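D-alanyl-D-alanine carboxypeptidase (Enterococcus faecalis V583, PDB 5ZHF) uses zinc to remove the C-terminal D-alanine from peptidoglycan pentapeptides, an activity that should contribute to vancomycin resistance. Local coordinates at residues A[93-96]-A[97-100]; A[108-111]-A[112-115]; A[149-152]-A[153-156]; A[161-164]-A[165-169]. One frame throughout, in Å; residues are numbered along the deposited sequence.

Interaction 1: A[93-96]-A[97-100]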
loop_
_atom_site.group_PDB
_atom_site.type_symbol
_atom_site.label_atom_id
_atom_site.label_comp_id
_atom_site.label_asym_id
_atom_site.label_seq_id
_atom_site.Cartn_x
_atom_site.Cartn_y
_atom_site.Cartn_z
ATOM N N VAL A 93 5.336 -3.409 10.062
ATOM C CA VAL A 93 4.060 -3.151 9.395
ATOM C C VAL A 93 3.362 -2.057 10.190
ATOM O O VAL A 93 2.789 -2.304 11.259
ATOM C CB VAL A 93 3.177 -4.398 9.291
ATOM C CG1 VAL A 93 1.836 -4.042 8.620
ATOM C CG2 VAL A 93 3.889 -5.526 8.542
ATOM N N ALA A 94 3.445 -0.842 9.681
ATOM C CA ALA A 94 2.792 0.280 10.346
ATOM C C ALA A 94 1.260 0.203 10.208
ATOM O O ALA A 94 0.525 0.611 11.099
ATOM C CB ALA A 94 3.347 1.591 9.808
ATOM N N SER A 95 0.766 -0.331 9.084
ATOM C CA SER A 95 -0.664 -0.389 8.854
ATOM C C SER A 95 -0.970 -1.450 7.817
ATOM O O SER A 95 -0.390 -1.437 6.717
ATOM C CB SER A 95 -1.188 0.957 8.336
ATOM O OG SER A 95 -2.592 0.889 8.087
ATOM N N GLY A 96 -1.881 -2.351 8.158
ATOM C CA GLY A 96 -2.352 -3.386 7.223
ATOM C C GLY A 96 -3.820 -3.124 6.877
ATOM O O GLY A 96 -4.183 -2.082 6.316
ATOM N N TYR A 97 -4.662 -4.068 7.256
ATOM C CA TYR A 97 -6.085 -3.979 7.020
ATOM C C TYR A 97 -6.675 -2.813 7.780
ATOM O O TYR A 97 -6.302 -2.566 8.942
ATOM C CB TYR A 97 -6.781 -5.280 7.468
ATOM C CG TYR A 97 -8.262 -5.212 7.309
ATOM C CD1 TYR A 97 -8.854 -5.395 6.057
ATOM C CD2 TYR A 97 -9.076 -4.935 8.386
ATOM C CE1 TYR A 97 -10.227 -5.311 5.907
ATOM C CE2 TYR A 97 -10.450 -4.851 8.238
ATOM C CZ TYR A 97 -11.010 -5.040 6.983
ATOM O OH TYR A 97 -12.391 -4.948 6.801
ATOM N N ARG A 98 -7.622 -2.120 7.152
ATOM C CA ARG A 98 -8.396 -1.078 7.804
ATOM C C ARG A 98 -9.875 -1.269 7.542
ATOM O O ARG A 98 -10.276 -1.570 6.415
ATOM C CB ARG A 98 -8.021 0.293 7.261
ATOM C CG ARG A 98 -6.591 0.710 7.495
ATOM C CD ARG A 98 -6.369 2.042 6.783
ATOM N NE ARG A 98 -4.967 2.348 6.772
ATOM C CZ ARG A 98 -4.352 3.178 5.942
ATOM N NH1 ARG A 98 -5.015 3.874 5.014
ATOM N NH2 ARG A 98 -3.026 3.304 6.051
ATOM N N THR A 99 -10.676 -1.050 8.575
ATOM C CA THR A 99 -12.133 -1.004 8.424
ATOM C C THR A 99 -12.515 0.321 7.755
ATOM O O THR A 99 -11.701 1.248 7.649
ATOM C CB THR A 99 -12.863 -1.076 9.777
ATOM O OG1 THR A 99 -12.553 0.081 10.540
ATOM C CG2 THR A 99 -12.466 -2.336 10.593
ATOM N N THR A 100 -13.772 0.398 7.334
ATOM C CA THR A 100 -14.330 1.623 6.763
ATOM C C THR A 100 -14.150 2.814 7.698
ATOM O O THR A 100 -13.676 3.874 7.273
ATOM C CB THR A 100 -15.824 1.403 6.453
ATOM O OG1 THR A 100 -15.941 0.360 5.474
ATOM C CG2 THR A 100 -16.505 2.703 5.965
#
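Arg98 meets Ser95 at the edge of its guanidinium group: NH2 donates to Ser95 OG over 3.2 Å, with an N-H...O angle of 144°. The hydroxyl lies close to the guanidinium plane, only 10° out of it, and it also sits 3.1 Å from Arg98 NE, which places it in the notch between the two nitrogens. Ser95 CB accompanies it along the same edge, 3.8 Å from Arg98 NH2. Ser95 turns OG away from its own backbone N (chi1 179°), while the arginine chain runs extended from CG to NE and spans Gly96 and Tyr97, just after strand 91-95 gives way to the loop before helix 100-116. Along the way Arg98 CG passes 3.9 Å from the carbonyl oxygen of Gly96.

A classic beta bulge precedes this point, in which Ala94 and Ser95 both face Asp147 of the neighbouring strand, and Thr99 follows as the N-cap residue of the helix. Arg98 NH2 is also salt-bridged to OD2 of Asp147, a ligand of the zinc ion, while NH1 bonds to OE1 of the substrate-binding residue Gln103; His140, another zinc ligand, bonds through ND1 to Gly96 O.

Ser95 OG, Asp147 and Gln103 together hold the guanidinium, with Ser95 in a second-shell role, and the Arg98 side chain comes within about 4 Å of the zinc ion. Asp147 is thus shared between the metal and Arg98, and the arginine would probably stabilise the negative charge of that carboxylate.

Interaction 2: A[108-111]-A[112-115]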
loop_
_atom_site.group_PDB
_atom_site.type_symbol
_atom_site.label_atom_id
_atom_site.label_comp_id
_atom_site.label_asym_id
_atom_site.label_seq_id
_atom_site.Cartn_x
_atom_site.Cartn_y
_atom_site.Cartn_z
ATOM N N ASP A 108 -9.832 11.913 7.496
ATOM C CA ASP A 108 -10.214 13.124 8.185
ATOM C C ASP A 108 -9.032 13.782 8.856
ATOM O O ASP A 108 -8.929 14.963 8.877
ATOM C CB ASP A 108 -11.294 12.819 9.213
ATOM C CG ASP A 108 -12.612 12.476 8.595
ATOM O OD1 ASP A 108 -12.794 12.640 7.401
ATOM O OD2 ASP A 108 -13.471 12.055 9.339
ATOM N N GLU A 109 -8.153 12.995 9.419
ATOM C CA GLU A 109 -6.939 13.532 10.046
ATOM C C GLU A 109 -6.039 14.213 9.012
ATOM O O GLU A 109 -5.460 15.258 9.302
ATOM C CB GLU A 109 -6.193 12.458 10.861
ATOM C CG GLU A 109 -6.922 12.175 12.176
ATOM C CD GLU A 109 -6.328 11.066 13.043
ATOM O OE1 GLU A 109 -6.195 11.286 14.290
ATOM O OE2 GLU A 109 -6.019 9.971 12.497
ATOM N N LYS A 110 -5.952 13.651 7.807
ATOM C CA LYS A 110 -5.190 14.284 6.714
ATOM C C LYS A 110 -5.857 15.576 6.251
ATOM O O LYS A 110 -5.146 16.562 5.994
ATOM C CB LYS A 110 -4.990 13.329 5.526
ATOM C CG LYS A 110 -4.041 13.806 4.420
ATOM C CD LYS A 110 -2.621 14.117 4.876
ATOM C CE LYS A 110 -1.860 12.914 5.413
ATOM N NZ LYS A 110 -0.672 13.324 6.227
ATOM N N VAL A 111 -7.185 15.575 6.143
ATOM C CA VAL A 111 -7.948 16.797 5.798
ATOM C C VAL A 111 -7.655 17.901 6.843
ATOM O O VAL A 111 -7.344 19.045 6.496
ATOM C CB VAL A 111 -9.464 16.515 5.678
ATOM C CG1 VAL A 111 -10.282 17.816 5.568
ATOM C CG2 VAL A 111 -9.765 15.615 4.470
ATOM N N ALA A 112 -7.670 17.529 8.118
ATOM C CA ALA A 112 -7.384 18.487 9.193
ATOM C C ALA A 112 -5.969 19.068 9.100
ATOM O O ALA A 112 -5.769 20.256 9.375
ATOM C CB ALA A 112 -7.598 17.841 10.556
ATOM N N GLU A 113 -4.986 18.236 8.759
ATOM C CA GLU A 113 -3.612 18.718 8.565
ATOM C C GLU A 113 -3.527 19.771 7.465
ATOM O O GLU A 113 -2.805 20.758 7.612
ATOM C CB GLU A 113 -2.651 17.578 8.243
ATOM C CG GLU A 113 -2.317 16.705 9.432
ATOM C CD GLU A 113 -1.620 15.410 9.028
ATOM O OE1 GLU A 113 -1.162 15.292 7.867
ATOM O OE2 GLU A 113 -1.531 14.500 9.891
ATOM N N TYR A 114 -4.237 19.550 6.361
ATOM C CA TYR A 114 -4.304 20.573 5.301
ATOM C C TYR A 114 -5.028 21.828 5.750
ATOM O O TYR A 114 -4.534 22.935 5.493
ATOM C CB TYR A 114 -4.912 20.024 4.008
ATOM C CG TYR A 114 -3.878 19.299 3.183
ATOM C CD1 TYR A 114 -2.868 20.013 2.521
ATOM C CD2 TYR A 114 -3.871 17.902 3.089
ATOM C CE1 TYR A 114 -1.894 19.365 1.777
ATOM C CE2 TYR A 114 -2.908 17.241 2.341
ATOM C CZ TYR A 114 -1.915 17.972 1.690
ATOM O OH TYR A 114 -0.953 17.332 0.930
ATOM N N LYS A 115 -6.161 21.678 6.427
ATOM C CA LYS A 115 -6.903 22.846 6.951
ATOM C C LYS A 115 -5.994 23.738 7.789
ATOM O O LYS A 115 -5.979 24.961 7.600
ATOM C CB LYS A 115 -8.153 22.431 7.737
ATOM C CG LYS A 115 -9.270 21.891 6.867
ATOM C CD LYS A 115 -10.599 21.748 7.602
ATOM C CE LYS A 115 -10.518 20.829 8.815
ATOM N NZ LYS A 115 -11.862 20.676 9.446
HETATM O O HOH W 1 -3.316 14.569 11.692
#
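Helix 100-116 carries an i to i+3 salt bridge on its surface, joining Lys110 to Glu113. Lys110 NZ approaches Glu113 OE1 to 2.6 Å on the syn side of the carboxylate, 18° out of its plane. The lysine does not reach out straight: its chain bends twice in the middle (chi2 58°, chi3 64°), which swings the ammonium group round to the glutamate and brings CD within 3.5 Å of the same oxygen. The bend also carries the aliphatic part of the chain across Tyr114 at a slant, where Lys110 CD is 4.0 Å from ring atom CE2. NZ has a further partner in a bound tetraethylene glycol molecule, probably from the crystallisation liquor.

The other carboxylate oxygen, Glu113 OE2, accepts a hydrogen bond from a water that also donates to Glu109 O; the water oxygen lies 3.3 Å from Glu109 O. That carbonyl already receives Glu113 N at 3.1 Å, so the side chain of Glu113 is tied back, through the water, to the helical turn that holds its own backbone. The regular i to i+4 pattern continues to Lys115 N, which lies 2.9 Å from Val111 O.

Tyr114 carries the contact toward the rest of the fold: its hydroxyl bonds to NE1 of the substrate-binding Trp131, and its ring meets that of Tyr119 edge-to-face. Lys110 and Val111 rest on Ala128, and Tyr114 on Ala124 and Glu127, packing this face against helix 121-128.

Interaction 3: A[149-152]-A[153-156]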
loop_
_atom_site.group_PDB
_atom_site.type_symbol
_atom_site.label_atom_id
_atom_site.label_comp_id
_atom_site.label_asym_id
_atom_site.label_seq_id
_atom_site.Cartn_x
_atom_site.Cartn_y
_atom_site.Cartn_z
ATOM N N ASN A 149 7.224 0.568 7.411
ATOM C CA ASN A 149 8.180 1.586 7.847
ATOM C C ASN A 149 9.400 0.919 8.428
ATOM O O ASN A 149 9.474 -0.305 8.560
ATOM C CB ASN A 149 7.517 2.500 8.881
ATOM C CG ASN A 149 6.560 3.491 8.258
ATOM O OD1 ASN A 149 6.659 3.839 7.072
ATOM N ND2 ASN A 149 5.647 3.992 9.077
ATOM N N ALA A 150 10.375 1.733 8.808
ATOM C CA ALA A 150 11.545 1.229 9.515
ATOM C C ALA A 150 11.307 1.093 11.009
ATOM O O ALA A 150 10.472 1.822 11.574
ATOM C CB ALA A 150 12.718 2.145 9.262
ATOM N N ASP A 151 12.024 0.176 11.654
ATOM C CA ASP A 151 11.927 0.036 13.097
ATOM C C ASP A 151 12.514 1.269 13.827
ATOM O O ASP A 151 12.197 1.464 14.983
ATOM C CB ASP A 151 12.471 -1.293 13.628
ATOM C CG ASP A 151 13.980 -1.358 13.720
ATOM O OD1 ASP A 151 14.709 -0.490 13.185
ATOM O OD2 ASP A 151 14.404 -2.353 14.327
ATOM N N GLY A 152 13.325 2.067 13.135
ATOM C CA GLY A 152 13.848 3.342 13.654
ATOM C C GLY A 152 15.209 3.168 14.288
ATOM O O GLY A 152 16.167 3.900 13.945
ATOM N N ILE A 153 15.292 2.187 15.190
ATOM C CA ILE A 153 16.512 1.897 15.949
ATOM C C ILE A 153 17.617 1.157 15.198
ATOM O O ILE A 153 18.768 1.457 15.427
ATOM C CB ILE A 153 16.217 1.199 17.302
ATOM C CG1 ILE A 153 15.487 -0.134 17.138
ATOM C CG2 ILE A 153 15.433 2.144 18.224
ATOM C CD1 ILE A 153 15.306 -0.900 18.432
ATOM N N HIS A 154 17.280 0.219 14.308
ATOM C CA HIS A 154 18.286 -0.483 13.484
ATOM C C HIS A 154 18.363 0.053 12.067
ATOM O O HIS A 154 19.431 0.006 11.462
ATOM C CB HIS A 154 18.032 -1.981 13.416
ATOM C CG HIS A 154 18.032 -2.649 14.744
ATOM N ND1 HIS A 154 16.870 -3.034 15.379
ATOM C CD2 HIS A 154 19.050 -2.989 15.570
ATOM C CE1 HIS A 154 17.175 -3.586 16.541
ATOM N NE2 HIS A 154 18.491 -3.575 16.678
ATOM N N SER A 155 17.239 0.549 11.538
ATOM C CA SER A 155 17.170 1.071 10.184
ATOM C C SER A 155 16.426 2.402 10.153
ATOM O O SER A 155 15.521 2.629 10.973
ATOM C CB SER A 155 16.446 0.048 9.286
ATOM O OG SER A 155 17.106 -1.226 9.288
ATOM N N THR A 156 16.788 3.260 9.201
ATOM C CA THR A 156 16.052 4.476 8.888
ATOM C C THR A 156 14.966 4.171 7.855
ATOM O O THR A 156 15.057 3.163 7.142
ATOM C CB THR A 156 16.936 5.537 8.229
ATOM O OG1 THR A 156 17.495 5.015 7.010
ATOM C CG2 THR A 156 18.063 5.976 9.171
#
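Ile153 meets Asp151 through both backbone and side chain. Its N makes a weak hydrogen bond to Asp151 O at 3.2 Å, and with Gly152 at positive phi (94°) between them, the three residues fit a classic gamma turn. The CG1 branch of Ile153 lies 3.7 Å from Asp151 OD2.

His154 is gripped twice by the same carboxylate. Its backbone N donates to Asp151 OD1 at 2.9 Å, while ring atom ND1 donates to OD2 at 2.8 Å, an almost straight bond of 168° that uses the syn lone pair and stays near the ring plane. Carboxylate and imidazole planes are nevertheless turned 32° apart. Asp151 can serve both because its CG sits between its own backbone N and carbonyl carbon, folding the acid over the turn.

Ser155 N supplies a second backbone donor to OD1, at 3.2 Å, nearly in line with the C-O bond. Ser155 O accepts a weak hydrogen bond from Gly152 N and, like Thr156 O, lies 3.3 Å from Ala150 CB. The hydroxyl of Ser155 is engaged by Tyr90 N.

Thr156 is the N-cap of helix 157-167, and with Glu159 OE1 accepting from its N the pair is consistent with a capping box.

Three N-H donors thus converge on one carboxylate, closing the connection between strand 145-150 and the helix, and the acid would be expected to favour a proton on ND1 of His154.

Interaction 4: A[161-164]-A[165-169]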
loop_
_atom_site.group_PDB
_atom_site.type_symbol
_atom_site.label_atom_id
_atom_site.label_comp_id
_atom_site.label_asym_id
_atom_site.label_seq_id
_atom_site.Cartn_x
_atom_site.Cartn_y
_atom_site.Cartn_z
ATOM N N TYR A 161 12.842 1.874 2.689
ATOM C CA TYR A 161 12.157 2.204 1.437
ATOM C C TYR A 161 12.988 1.824 0.222
ATOM O O TYR A 161 12.463 1.275 -0.759
ATOM C CB TYR A 161 11.754 3.681 1.364
ATOM C CG TYR A 161 10.872 4.172 2.485
ATOM C CD1 TYR A 161 9.956 3.325 3.135
ATOM C CD2 TYR A 161 10.914 5.503 2.893
ATOM C CE1 TYR A 161 9.129 3.788 4.137
ATOM C CE2 TYR A 161 10.103 5.957 3.913
ATOM C CZ TYR A 161 9.207 5.101 4.528
ATOM O OH TYR A 161 8.402 5.561 5.545
ATOM N N ARG A 162 14.294 2.064 0.302
ATOM C CA ARG A 162 15.206 1.665 -0.758
ATOM C C ARG A 162 15.257 0.148 -0.924
ATOM O O ARG A 162 15.181 -0.350 -2.049
ATOM C CB ARG A 162 16.603 2.245 -0.528
ATOM C CG ARG A 162 17.548 1.948 -1.682
ATOM C CD ARG A 162 18.904 2.562 -1.440
ATOM N NE ARG A 162 19.537 2.024 -0.246
ATOM C CZ ARG A 162 20.746 2.371 0.182
ATOM N NH1 ARG A 162 21.475 3.259 -0.498
ATOM N NH2 ARG A 162 21.235 1.823 1.293
ATOM N N TRP A 163 15.345 -0.596 0.188
ATOM C CA TRP A 163 15.397 -2.035 0.122
ATOM C C TRP A 163 14.105 -2.576 -0.491
ATOM O O TRP A 163 14.140 -3.489 -1.328
ATOM C CB TRP A 163 15.650 -2.654 1.499
ATOM C CG TRP A 163 15.863 -4.138 1.440
ATOM C CD1 TRP A 163 17.063 -4.789 1.364
ATOM C CD2 TRP A 163 14.850 -5.156 1.404
ATOM N NE1 TRP A 163 16.870 -6.137 1.312
ATOM C CE2 TRP A 163 15.520 -6.396 1.306
ATOM C CE3 TRP A 163 13.444 -5.145 1.463
ATOM C CZ2 TRP A 163 14.844 -7.608 1.270
ATOM C CZ3 TRP A 163 12.767 -6.359 1.397
ATOM C CH2 TRP A 163 13.469 -7.569 1.311
ATOM N N LEU A 164 12.970 -2.026 -0.060
ATOM C CA LEU A 164 11.684 -2.501 -0.584
ATOM C C LEU A 164 11.599 -2.253 -2.103
ATOM O O LEU A 164 11.146 -3.143 -2.877
ATOM C CB LEU A 164 10.540 -1.797 0.122
ATOM C CG LEU A 164 10.342 -2.233 1.563
ATOM C CD1 LEU A 164 9.445 -1.257 2.292
ATOM C CD2 LEU A 164 9.823 -3.665 1.681
ATOM N N ASP A 165 11.993 -1.058 -2.520
ATOM C CA ASP A 165 11.943 -0.686 -3.943
ATOM C C ASP A 165 12.681 -1.709 -4.782
ATOM O O ASP A 165 12.201 -2.124 -5.853
ATOM C CB ASP A 165 12.524 0.727 -4.168
ATOM C CG ASP A 165 12.552 1.123 -5.652
ATOM O OD1 ASP A 165 11.475 1.451 -6.209
ATOM O OD2 ASP A 165 13.647 1.079 -6.255
ATOM N N GLU A 166 13.849 -2.117 -4.303
ATOM C CA GLU A 166 14.754 -2.989 -5.053
ATOM C C GLU A 166 14.460 -4.484 -4.901
ATOM O O GLU A 166 14.946 -5.294 -5.701
ATOM C CB GLU A 166 16.203 -2.658 -4.637
ATOM C CG GLU A 166 16.579 -1.228 -5.012
ATOM C CD GLU A 166 17.879 -0.719 -4.385
ATOM O OE1 GLU A 166 18.551 -1.473 -3.702
ATOM O OE2 GLU A 166 18.197 0.477 -4.572
ATOM N N ASN A 167 13.678 -4.872 -3.885
ATOM C CA ASN A 167 13.481 -6.297 -3.546
ATOM C C ASN A 167 12.049 -6.839 -3.432
ATOM O O ASN A 167 11.861 -8.060 -3.430
ATOM C CB ASN A 167 14.182 -6.615 -2.229
ATOM C CG ASN A 167 15.682 -6.489 -2.323
ATOM O OD1 ASN A 167 16.354 -7.424 -2.764
ATOM N ND2 ASN A 167 16.210 -5.341 -1.924
ATOM N N SER A 168 11.059 -5.974 -3.234
ATOM C CA SER A 168 9.748 -6.430 -2.825
ATOM C C SER A 168 9.097 -7.384 -3.826
ATOM O O SER A 168 8.325 -8.271 -3.434
ATOM C CB SER A 168 8.799 -5.269 -2.607
ATOM O OG SER A 168 8.514 -4.577 -3.817
ATOM N N TYR A 169 9.381 -7.146 -5.104
ATOM C CA TYR A 169 8.746 -7.920 -6.193
ATOM C C TYR A 169 9.079 -9.401 -6.139
ATOM O O TYR A 169 8.275 -10.232 -6.524
ATOM C CB TYR A 169 9.117 -7.341 -7.573
ATOM C CG TYR A 169 10.550 -7.582 -7.952
ATOM C CD1 TYR A 169 11.555 -6.703 -7.553
ATOM C CD2 TYR A 169 10.923 -8.715 -8.696
ATOM C CE1 TYR A 169 12.881 -6.929 -7.887
ATOM C CE2 TYR A 169 12.246 -8.943 -9.041
ATOM C CZ TYR A 169 13.227 -8.055 -8.629
ATOM O OH TYR A 169 14.582 -8.259 -8.945
#
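Trp163 and Asn167, one helical turn apart, are stacked. The amide of Asn167 lies over one face of the indole, with planes 19° apart and ND2 3.3 Å above the ring plane, offset toward the rim. Beside it, Asn167 CB stands squarely over the six-membered ring, 3.6 Å from its centroid, in a CH-pi contact. The tryptophan reaches this place by turning CG away from its backbone N (chi1 -174°), and its NE1 bonds to Asp87.

Side-chain to backbone hydrogen bonding fixes the amide in the stack: Asn167 ND2 donates to Trp163 O at 2.8 Å, within the carbonyl plane and on a lone pair. The opposite end of that amide, OD1, takes Arg170 NH2.

These bonds belong to the C-terminal part of helix 157-167, where the chain passes into a 3-10 segment at 168-169. Leu164 O accepts two backbone donors there, Asn167 N at 3.2 Å from above the carbonyl plane and Ser168 N at 2.9 Å, both arriving from the same face. One turn earlier the ordinary helical bond from Asp165 N to Tyr161 O spans 3.0 Å. On the buried side, Trp163 and Leu164 pack on Leu80 of helix 74-86.

Arg162 and Glu166 lie side by side without a salt bridge; Glu166 OE2 is 3.3 Å from Arg162 CG and 4.8 Å from Arg162 NE.

Overall arrangement
All four contacts are local and follow one another along the chain in numerical order. Interaction 1 ends strand 91-95 and interaction 3 ends strand 145-150, its neighbour in the antiparallel sheet; their centres are 19 Å apart, yet Ala94 packs on Asn149. The Asn149 side chain in turn touches the Tyr161 hydroxyl, joining interactions 3 and 4, 15 Å apart between centres. Interaction 2 stands off on helix 100-116, with centres 29 Å from interaction 4 and no direct touch to any other. Interaction 1 adjoins the zinc, interaction 2 borders substrate-binding Trp131, and interactions 3 and 4 lie in the link from strand 145-150 to helix 157-167 and in that helix itself.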